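Putative histidine protein kinase (Rhodobacter sphaeroides, PDB 3KYJ) probably relays chemoreceptor signals to the flagellar motors as the CheA-type histidine kinase CheA3, whose histidine phosphotransfer (Hpt) domain forms most of this chain. Local coordinates at residues E11-Y16 / R59-S64; Q22-M27 / T101-L106; E67-L72 / E122-Q127. All coordinates share one frame; numbering follows the deposited sequence. Where two conformers were deposited one is given.

Contact 1 (E11-Y16 / R59-S64); sequences EIWALY and RVLGLS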
loop_
_atom_site.group_PDB
_atom_site.type_symbol
_atom_site.label_atom_id
_atom_site.label_comp_id
_atom_site.label_asym_id
_atom_site.label_seq_id
_atom_site.Cartn_x
_atom_site.Cartn_y
_atom_site.Cartn_z
ATOM N N GLU A 11 -0.765 6.161 -17.859
ATOM C CA GLU A 11 -1.635 5.258 -17.125
ATOM C C GLU A 11 -1.436 5.348 -15.608
ATOM O O GLU A 11 -2.396 5.352 -14.865
ATOM C CB GLU A 11 -1.442 3.810 -17.606
ATOM C CG GLU A 11 -2.415 2.842 -16.955
ATOM C CD GLU A 11 -2.199 1.375 -17.345
ATOM O OE1 GLU A 11 -1.307 1.063 -18.163
ATOM O OE2 GLU A 11 -2.934 0.524 -16.809
ATOM N N ILE A 12 -0.201 5.447 -15.141
ATOM C CA ILE A 12 0.008 5.468 -13.702
ATOM C C ILE A 12 -0.457 6.790 -13.101
ATOM O O ILE A 12 -0.998 6.803 -12.005
ATOM C CB ILE A 12 1.461 5.107 -13.312
ATOM C CG1 ILE A 12 1.539 4.834 -11.806
ATOM C CG2 ILE A 12 2.443 6.194 -13.716
ATOM C CD1 ILE A 12 2.795 4.088 -11.373
ATOM N N TRP A 13 -0.303 7.896 -13.826
ATOM C CA TRP A 13 -0.814 9.164 -13.320
ATOM C C TRP A 13 -2.350 9.189 -13.291
ATOM O O TRP A 13 -2.941 9.743 -12.372
ATOM C CB TRP A 13 -0.219 10.363 -14.090
ATOM C CG TRP A 13 1.159 10.657 -13.622
ATOM C CD1 TRP A 13 2.330 10.336 -14.241
ATOM C CD2 TRP A 13 1.518 11.269 -12.384
ATOM N NE1 TRP A 13 3.393 10.732 -13.473
ATOM C CE2 TRP A 13 2.916 11.295 -12.320
ATOM C CE3 TRP A 13 0.784 11.788 -11.310
ATOM C CZ2 TRP A 13 3.605 11.851 -11.241
ATOM C CZ3 TRP A 13 1.475 12.355 -10.247
ATOM C CH2 TRP A 13 2.875 12.369 -10.220
ATOM N N ALA A 14 -2.987 8.573 -14.285
ATOM C CA ALA A 14 -4.441 8.449 -14.295
ATOM C C ALA A 14 -4.911 7.633 -13.092
ATOM O O ALA A 14 -5.868 7.989 -12.420
ATOM C CB ALA A 14 -4.913 7.806 -15.574
ATOM N N LEU A 15 -4.211 6.537 -12.819
ATOM C CA LEU A 15 -4.560 5.684 -11.695
ATOM C C LEU A 15 -4.318 6.392 -10.362
ATOM O O LEU A 15 -5.091 6.247 -9.427
ATOM C CB LEU A 15 -3.772 4.384 -11.776
ATOM C CG LEU A 15 -4.062 3.397 -10.666
ATOM C CD1 LEU A 15 -5.539 2.995 -10.741
ATOM C CD2 LEU A 15 -3.154 2.175 -10.820
ATOM N N TYR A 16 -3.250 7.166 -10.271
ATOM C CA TYR A 16 -3.003 7.938 -9.055
ATOM C C TYR A 16 -4.185 8.851 -8.742
ATOM O O TYR A 16 -4.640 8.945 -7.609
ATOM C CB TYR A 16 -1.718 8.738 -9.234
ATOM C CG TYR A 16 -1.437 9.777 -8.190
ATOM C CD1 TYR A 16 -0.963 9.425 -6.925
ATOM C CD2 TYR A 16 -1.588 11.132 -8.495
ATOM C CE1 TYR A 16 -0.677 10.404 -5.977
ATOM C CE2 TYR A 16 -1.329 12.098 -7.557
ATOM C CZ TYR A 16 -0.865 11.735 -6.319
ATOM O OH TYR A 16 -0.578 12.732 -5.417
ATOM N N ARG A 59 3.786 7.457 -2.251
ATOM C CA ARG A 59 5.126 6.913 -2.160
ATOM C C ARG A 59 5.562 6.266 -3.483
ATOM O O ARG A 59 6.711 6.427 -3.879
ATOM C CB ARG A 59 5.214 5.931 -0.995
ATOM C CG ARG A 59 6.592 5.281 -0.825
ATOM C CD ARG A 59 6.581 4.254 0.313
ATOM N NE ARG A 59 6.243 4.889 1.582
ATOM C CZ ARG A 59 5.903 4.251 2.702
ATOM N NH1 ARG A 59 5.839 2.922 2.735
ATOM N NH2 ARG A 59 5.612 4.950 3.796
ATOM N N VAL A 60 4.665 5.542 -4.161
ATOM C CA VAL A 60 4.982 4.901 -5.445
ATOM C C VAL A 60 5.569 5.909 -6.430
ATOM O O VAL A 60 6.481 5.585 -7.187
ATOM C CB VAL A 60 3.701 4.205 -6.060
ATOM C CG1 VAL A 60 3.891 3.852 -7.564
ATOM C CG2 VAL A 60 3.376 2.956 -5.305
ATOM N N LEU A 61 4.988 7.099 -6.450
ATOM C CA LEU A 61 5.367 8.141 -7.394
ATOM C C LEU A 61 6.435 9.091 -6.841
ATOM O O LEU A 61 6.767 10.066 -7.511
ATOM C CB LEU A 61 4.130 8.910 -7.880
ATOM C CG LEU A 61 3.224 8.067 -8.809
ATOM C CD1 LEU A 61 1.934 8.751 -9.198
ATOM C CD2 LEU A 61 4.028 7.697 -10.067
ATOM N N GLY A 62 6.971 8.802 -5.655
ATOM C CA GLY A 62 8.037 9.585 -5.062
ATOM C C GLY A 62 7.609 10.959 -4.589
ATOM O O GLY A 62 8.435 11.874 -4.523
ATOM N N LEU A 63 6.339 11.114 -4.231
ATOM C CA LEU A 63 5.794 12.422 -3.851
ATOM C C LEU A 63 5.944 12.559 -2.343
ATOM O O LEU A 63 4.979 12.476 -1.597
ATOM C CB LEU A 63 4.344 12.557 -4.322
ATOM C CG LEU A 63 4.103 12.205 -5.789
ATOM C CD1 LEU A 63 2.622 12.271 -6.158
ATOM C CD2 LEU A 63 4.933 13.118 -6.688
ATOM N N SER A 64 7.175 12.811 -1.910
ATOM C CA SER A 64 7.526 12.749 -0.492
ATOM C C SER A 64 6.819 13.809 0.371
ATOM O O SER A 64 6.531 13.538 1.538
ATOM C CB SER A 64 9.052 12.853 -0.301
ATOM O OG SER A 64 9.763 11.759 -0.893
#

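Contact 2 (Q22-M27 / T101-L106); sequences QALDAM and TLRAML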
loop_
_atom_site.group_PDB
_atom_site.type_symbol
_atom_site.label_atom_id
_atom_site.label_comp_id
_atom_site.label_asym_id
_atom_site.label_seq_id
_atom_site.Cartn_x
_atom_site.Cartn_y
_atom_site.Cartn_z
ATOM N N GLN A 22 -10.821 7.867 -4.766
ATOM C CA GLN A 22 -11.566 6.839 -4.025
ATOM C C GLN A 22 -11.116 6.778 -2.568
ATOM O O GLN A 22 -11.933 6.704 -1.664
ATOM C CB GLN A 22 -11.405 5.468 -4.685
ATOM C CG GLN A 22 -12.076 5.365 -6.046
ATOM C CD GLN A 22 -13.590 5.558 -5.980
ATOM O OE1 GLN A 22 -14.268 5.013 -5.102
ATOM N NE2 GLN A 22 -14.126 6.335 -6.917
ATOM N N ALA A 23 -9.810 6.827 -2.335
ATOM C CA ALA A 23 -9.312 6.764 -0.973
ATOM C C ALA A 23 -9.758 7.992 -0.172
ATOM O O ALA A 23 -10.197 7.866 0.974
ATOM C CB ALA A 23 -7.806 6.642 -0.972
ATOM N N LEU A 24 -9.642 9.183 -0.764
ATOM C CA LEU A 24 -10.068 10.385 -0.047
ATOM C C LEU A 24 -11.589 10.407 0.159
ATOM O O LEU A 24 -12.064 10.896 1.192
ATOM C CB LEU A 24 -9.574 11.665 -0.730
ATOM C CG LEU A 24 -8.046 11.813 -0.740
ATOM C CD1 LEU A 24 -7.688 13.129 -1.396
ATOM C CD2 LEU A 24 -7.479 11.737 0.669
ATOM N N ASP A 25 -12.353 9.849 -0.783
ATOM C CA ASP A 25 -13.803 9.749 -0.584
ATOM C C ASP A 25 -14.090 8.885 0.650
ATOM O O ASP A 25 -14.987 9.195 1.430
ATOM C CB ASP A 25 -14.499 9.143 -1.806
ATOM C CG ASP A 25 -14.654 10.133 -2.966
ATOM O OD1 ASP A 25 -14.440 11.354 -2.778
ATOM O OD2 ASP A 25 -15.001 9.670 -4.069
ATOM N N ALA A 26 -13.345 7.792 0.800
ATOM C CA ALA A 26 -13.546 6.886 1.938
ATOM C C ALA A 26 -13.103 7.560 3.245
ATOM O O ALA A 26 -13.745 7.412 4.275
ATOM C CB ALA A 26 -12.787 5.574 1.716
ATOM N N MET A 27 -12.001 8.312 3.189
ATOM C CA MET A 27 -11.524 9.049 4.345
ATOM C C MET A 27 -12.579 10.058 4.810
ATOM O O MET A 27 -12.978 10.074 5.989
ATOM C CB MET A 27 -10.210 9.759 4.006
ATOM C CG MET A 27 -9.672 10.614 5.132
ATOM S SD MET A 27 -8.191 11.516 4.591
ATOM C CE MET A 27 -7.626 12.146 6.153
ATOM N N THR A 101 -7.183 19.167 2.492
ATOM C CA THR A 101 -5.829 19.538 2.102
ATOM C C THR A 101 -5.256 18.493 1.137
ATOM O O THR A 101 -4.714 18.833 0.075
ATOM C CB THR A 101 -4.929 19.668 3.336
ATOM O OG1 THR A 101 -5.424 20.710 4.188
ATOM C CG2 THR A 101 -3.482 19.994 2.915
ATOM N N LEU A 102 -5.397 17.214 1.494
ATOM C CA LEU A 102 -4.969 16.117 0.621
ATOM C C LEU A 102 -5.678 16.127 -0.738
ATOM O O LEU A 102 -5.059 15.834 -1.755
ATOM C CB LEU A 102 -5.152 14.780 1.324
ATOM C CG LEU A 102 -4.238 14.548 2.535
ATOM C CD1 LEU A 102 -4.629 13.262 3.283
ATOM C CD2 LEU A 102 -2.746 14.484 2.203
ATOM N N ARG A 103 -6.953 16.509 -0.754
ATOM C CA ARG A 103 -7.727 16.555 -1.992
ATOM C C ARG A 103 -7.175 17.625 -2.932
ATOM O O ARG A 103 -7.105 17.420 -4.139
ATOM C CB ARG A 103 -9.204 16.837 -1.703
ATOM C CG ARG A 103 -10.087 16.912 -2.950
ATOM C CD ARG A 103 -10.482 15.538 -3.459
ATOM N NE ARG A 103 -11.311 14.823 -2.491
ATOM C CZ ARG A 103 -11.907 13.663 -2.727
ATOM N NH1 ARG A 103 -11.769 13.074 -3.907
ATOM N NH2 ARG A 103 -12.636 13.094 -1.777
ATOM N N ALA A 104 -6.802 18.775 -2.377
ATOM C CA ALA A 104 -6.185 19.827 -3.170
ATOM C C ALA A 104 -4.806 19.381 -3.668
ATOM O O ALA A 104 -4.414 19.674 -4.816
ATOM C CB ALA A 104 -6.078 21.111 -2.349
ATOM N N MET A 105 -4.046 18.690 -2.823
ATOM C CA MET A 105 -2.733 18.205 -3.238
ATOM C C MET A 105 -2.844 17.186 -4.334
ATOM O O MET A 105 -2.038 17.174 -5.260
ATOM C CB MET A 105 -2.022 17.537 -2.095
ATOM C CG MET A 105 -1.612 18.469 -1.030
ATOM S SD MET A 105 -0.771 17.502 0.193
ATOM C CE MET A 105 -0.129 18.815 1.216
ATOM N N LEU A 106 -3.845 16.324 -4.232
ATOM C CA LEU A 106 -4.090 15.305 -5.236
ATOM C C LEU A 106 -4.400 15.971 -6.567
ATOM O O LEU A 106 -3.858 15.579 -7.597
ATOM C CB LEU A 106 -5.271 14.412 -4.819
ATOM C CG LEU A 106 -5.715 13.341 -5.827
ATOM C CD1 LEU A 106 -4.612 12.339 -6.047
ATOM C CD2 LEU A 106 -6.993 12.645 -5.377
#

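Contact 3 (E67-L72 / E122-Q127); sequences ESRAHL and EALMDQ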
loop_
_atom_site.group_PDB
_atom_site.type_symbol
_atom_site.label_atom_id
_atom_site.label_comp_id
_atom_site.label_asym_id
_atom_site.label_seq_id
_atom_site.Cartn_x
_atom_site.Cartn_y
_atom_site.Cartn_z
ATOM N N GLU A 67 3.303 12.457 0.734
ATOM C CA GLU A 67 3.444 11.294 1.586
ATOM C C GLU A 67 3.551 11.697 3.052
ATOM O O GLU A 67 2.927 11.094 3.905
ATOM C CB GLU A 67 4.656 10.479 1.158
ATOM C CG GLU A 67 4.843 9.185 1.934
ATOM C CD GLU A 67 6.103 8.445 1.568
ATOM O OE1 GLU A 67 6.795 8.844 0.621
ATOM O OE2 GLU A 67 6.422 7.469 2.247
ATOM N N SER A 68 4.335 12.733 3.342
ATOM C CA SER A 68 4.579 13.105 4.741
ATOM C C SER A 68 3.310 13.614 5.437
ATOM O O SER A 68 3.159 13.429 6.647
ATOM C CB SER A 68 5.687 14.169 4.820
ATOM O OG SER A 68 5.307 15.415 4.240
ATOM N N ARG A 69 2.407 14.245 4.695
ATOM C CA ARG A 69 1.139 14.703 5.298
ATOM C C ARG A 69 0.244 13.493 5.599
ATOM O O ARG A 69 -0.345 13.386 6.678
ATOM C CB ARG A 69 0.398 15.677 4.394
ATOM C CG ARG A 69 0.847 17.152 4.515
ATOM C CD ARG A 69 2.304 17.327 4.150
ATOM N NE ARG A 69 2.686 18.733 4.151
ATOM C CZ ARG A 69 3.929 19.169 4.370
ATOM N NH1 ARG A 69 4.910 18.350 4.721
ATOM N NH2 ARG A 69 4.156 20.470 4.315
ATOM N N ALA A 70 0.136 12.575 4.641
ATOM C CA ALA A 70 -0.649 11.366 4.854
ATOM C C ALA A 70 -0.052 10.539 5.993
ATOM O O ALA A 70 -0.786 9.952 6.809
ATOM C CB ALA A 70 -0.729 10.547 3.559
ATOM N N HIS A 71 1.278 10.504 6.088
ATOM C CA HIS A 71 1.930 9.714 7.111
ATOM C C HIS A 71 1.575 10.226 8.501
ATOM O O HIS A 71 1.315 9.444 9.410
ATOM C CB HIS A 71 3.455 9.651 6.903
ATOM C CG HIS A 71 4.128 8.701 7.838
ATOM N ND1 HIS A 71 5.057 9.101 8.770
ATOM C CD2 HIS A 71 3.919 7.380 8.058
ATOM C CE1 HIS A 71 5.441 8.055 9.482
ATOM N NE2 HIS A 71 4.775 6.995 9.060
ATOM N N LEU A 72 1.604 11.537 8.693
ATOM C CA LEU A 72 1.284 12.045 10.018
ATOM C C LEU A 72 -0.182 11.798 10.360
ATOM O O LEU A 72 -0.502 11.507 11.518
ATOM C CB LEU A 72 1.619 13.522 10.161
ATOM C CG LEU A 72 3.071 13.851 10.488
ATOM C CD1 LEU A 72 3.124 15.225 11.150
ATOM C CD2 LEU A 72 3.761 12.836 11.379
ATOM N N GLU A 122 1.879 23.602 5.795
ATOM C CA GLU A 122 2.667 23.638 7.023
ATOM C C GLU A 122 1.759 23.785 8.256
ATOM O O GLU A 122 2.046 23.222 9.310
ATOM C CB GLU A 122 3.676 24.798 6.994
ATOM C CG GLU A 122 4.890 24.537 6.132
ATOM C CD GLU A 122 5.839 25.729 6.055
ATOM O OE1 GLU A 122 5.902 26.546 7.000
ATOM O OE2 GLU A 122 6.542 25.809 5.050
ATOM N N ALA A 123 0.665 24.525 8.128
ATOM C CA ALA A 123 -0.253 24.687 9.264
ATOM C C ALA A 123 -0.878 23.352 9.670
ATOM O O ALA A 123 -0.972 23.026 10.851
ATOM C CB ALA A 123 -1.342 25.697 8.928
ATOM N N LEU A 124 -1.282 22.576 8.677
ATOM C CA LEU A 124 -1.841 21.265 8.945
ATOM C C LEU A 124 -0.811 20.422 9.668
ATOM O O LEU A 124 -1.143 19.705 10.614
ATOM C CB LEU A 124 -2.256 20.589 7.644
ATOM C CG LEU A 124 -2.582 19.095 7.788
ATOM C CD1 LEU A 124 -3.806 18.864 8.687
ATOM C CD2 LEU A 124 -2.801 18.474 6.415
ATOM N N MET A 125 0.444 20.473 9.217
ATOM C CA MET A 125 1.466 19.666 9.846
ATOM C C MET A 125 1.612 20.068 11.320
ATOM O O MET A 125 1.725 19.231 12.193
ATOM C CB MET A 125 2.800 19.770 9.091
ATOM C CG MET A 125 2.765 19.135 7.677
ATOM S SD MET A 125 2.517 17.353 7.740
ATOM C CE MET A 125 4.176 16.820 8.179
ATOM N N ASP A 126 1.644 21.368 11.590
ATOM C CA ASP A 126 1.739 21.800 12.978
ATOM C C ASP A 126 0.575 21.278 13.828
ATOM O O ASP A 126 0.781 20.854 14.966
ATOM C CB ASP A 126 1.781 23.328 13.067
ATOM C CG ASP A 126 3.149 23.916 12.758
ATOM O OD1 ASP A 126 4.160 23.171 12.697
ATOM O OD2 ASP A 126 3.215 25.156 12.612
ATOM N N GLN A 127 -0.633 21.290 13.265
ATOM C CA GLN A 127 -1.824 20.851 14.011
ATOM C C GLN A 127 -1.750 19.364 14.293
ATOM O O GLN A 127 -2.054 18.902 15.377
ATOM C CB GLN A 127 -3.092 21.171 13.226
ATOM C CG GLN A 127 -3.411 22.654 13.141
ATOM C CD GLN A 127 -4.616 22.950 12.272
ATOM O OE1 GLN A 127 -5.534 22.138 12.167
ATOM N NE2 GLN A 127 -4.619 24.120 11.643
#

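Contact 1 (E11-Y16 / R59-S64)
Leu61 and Leu63 flank Gly62 in the Schellman motif that ends helix 40-60 of the Hpt domain, and from this helix end they reach Ile12, Trp13 and Tyr16 near the start of helix 10-35. Leu61 is the wedge between the two aromatic residues. Its CD1 sits over one face of the tryptophan as a CH-pi contact, 3.7 Å from the centroid of the Trp13 six-membered ring and 8° off the ring normal. The same methyl presses on Tyr16, with Leu61 CD1 3.7 Å from Tyr16 CB. The other branch turns to the isoleucine, where Leu61 CD2 lies 4.0 Å from Ile12 CD1. Ile12 CG1 is anti to the backbone N (chi1 -167°), which points CD1 at Val60 CG1 as well. Leu63 arrives from the direction opposite to Tyr16, and its CD1 approaches Tyr16 CZ to 3.5 Å. That methyl also lies obliquely near Trp13, 4.1 Å from Trp13 CH2. The chain of another protein in the assembly packs on Leu15, Val60 and Leu61. The positive phi of Gly62 belongs to the tight turn by which the chain leaves helix 40-60 for helix 64-82. Helix 10-35 is held against this turn, and the phenol hydroxyl of Tyr16, although beside Leu63, hydrogen-bonds to Thr109 OG1 of helix 89-112.

Contact 2 (Q22-M27 / T101-L106)
Leu24 lies with its base against the flat group of Arg103 and its methyls against the opposing helix. Leu24 CB stands 3.5 Å above one face of the Arg103 guanidinium, offset toward the rim of the group. Farther out, Leu24 CD1 rests on the backbone at 3.5 Å from Arg103 CA, while Leu24 CD2 meets Leu102 CB at 3.9 Å, the two leucine side chains crossing at about a right angle. Arg103 was modelled in two conformers; in the one described here CG is anti to the backbone N (chi1 180°) and the chain bends at chi2 and chi3, folding back over Leu24 to bring the guanidinium to Asp25. The salt bridge runs from Arg103 NH2 to Asp25 OD1 at 2.7 Å, reaching OD1 on its anti side but 28° out of the carboxylate plane, a somewhat bent bond with the two planes turned 40° apart. The segments belong to helices 10-35 and 89-112, antiparallel members of the four-helix bundle characteristic of Hpt domains; their axes pass 10.5 Å apart. Deeper in, Met27 crosses Leu102, with Met27 SD 4.2 Å from Leu102 CD1, and Leu106 CD2 lies 4.1 Å from Leu24 CD1. Phe54 of helix 40-60 touches both Leu24 and Leu102, joining a third helix to the interface. With an alanine here in place of Leu24, CB would still lie against the guanidinium face, but removing CG and both methyls would probably open a gap against the Arg103 backbone, Leu102, Leu106 and Phe54.

Contact 3 (E67-L72 / E122-Q127)
Segments 67-72 and 122-127 run roughly parallel, their helix axes 10.3 Å apart at closest and inclined at 25°, with Arg69 and Met125 the residues whose CA atoms come nearest. The arginine offers a flat face to the methionine: Met125 CG stands 3.4 Å above the Arg69 guanidinium plane, over its centre, and the two side chains cross at about a right angle. Nearer the helix backbone, on the same side, the aliphatic part of the arginine takes the sulfur, Met125 SD lying 3.6 Å from Arg69 CG. Bends at chi2 and chi3 of Met125 (-65° and -78°) turn its terminal methyl toward Leu72. In the Leu72 conformer described, one of two modelled, CD1 approaches Met125 CE at 3.5 Å.

In CheA phosphotransfer domains a fifth helix follows the four-helix bundle, and helix 122-135 is in that place here, laid against helix 64-82. The connection from helix 89-112 passes the polar end of Arg69, which fastens it: Arg69 NE hydrogen-bonds to Ser121 OG, and NH2 makes a weak bond to Gly118 O. The third nitrogen is used within the helix, Arg69 NH1 donating to Ser68 OG at 3.0 Å, while that hydroxyl also bonds to Val65 O. These bonds probably fix the rotation of the guanidinium and so hold its face to Met125. Glu122 is of opposite charge, but its OE2 stays 5.9 Å from Arg69 NH2, too far for a salt bridge. At the aliphatic root of the arginine, Leu124 CD2 comes to 4.3 Å from Arg69 CG, and Leu124 also packs on Phe97 of helix 89-112.

From the N terminus, the chain runs along helix 10-35, turns back through helix 40-60, and closes its first long loop at contact 1. Contact 2 opens inside that loop, at 22-27, and closes beyond it on helix 89-112, so the two cross; Tyr16 and Leu106 pack together where they meet. Contact 3 opens after contact 1 has closed, in series with it, and a salt bridge from Arg59 to Glu67 joins the two. It opens before contact 2 closes, so contacts 2 and 3 also cross, with Met105 and Leu102 packing on Arg69. Together they tie the four helices of the bundle to the trailing helix 122-135.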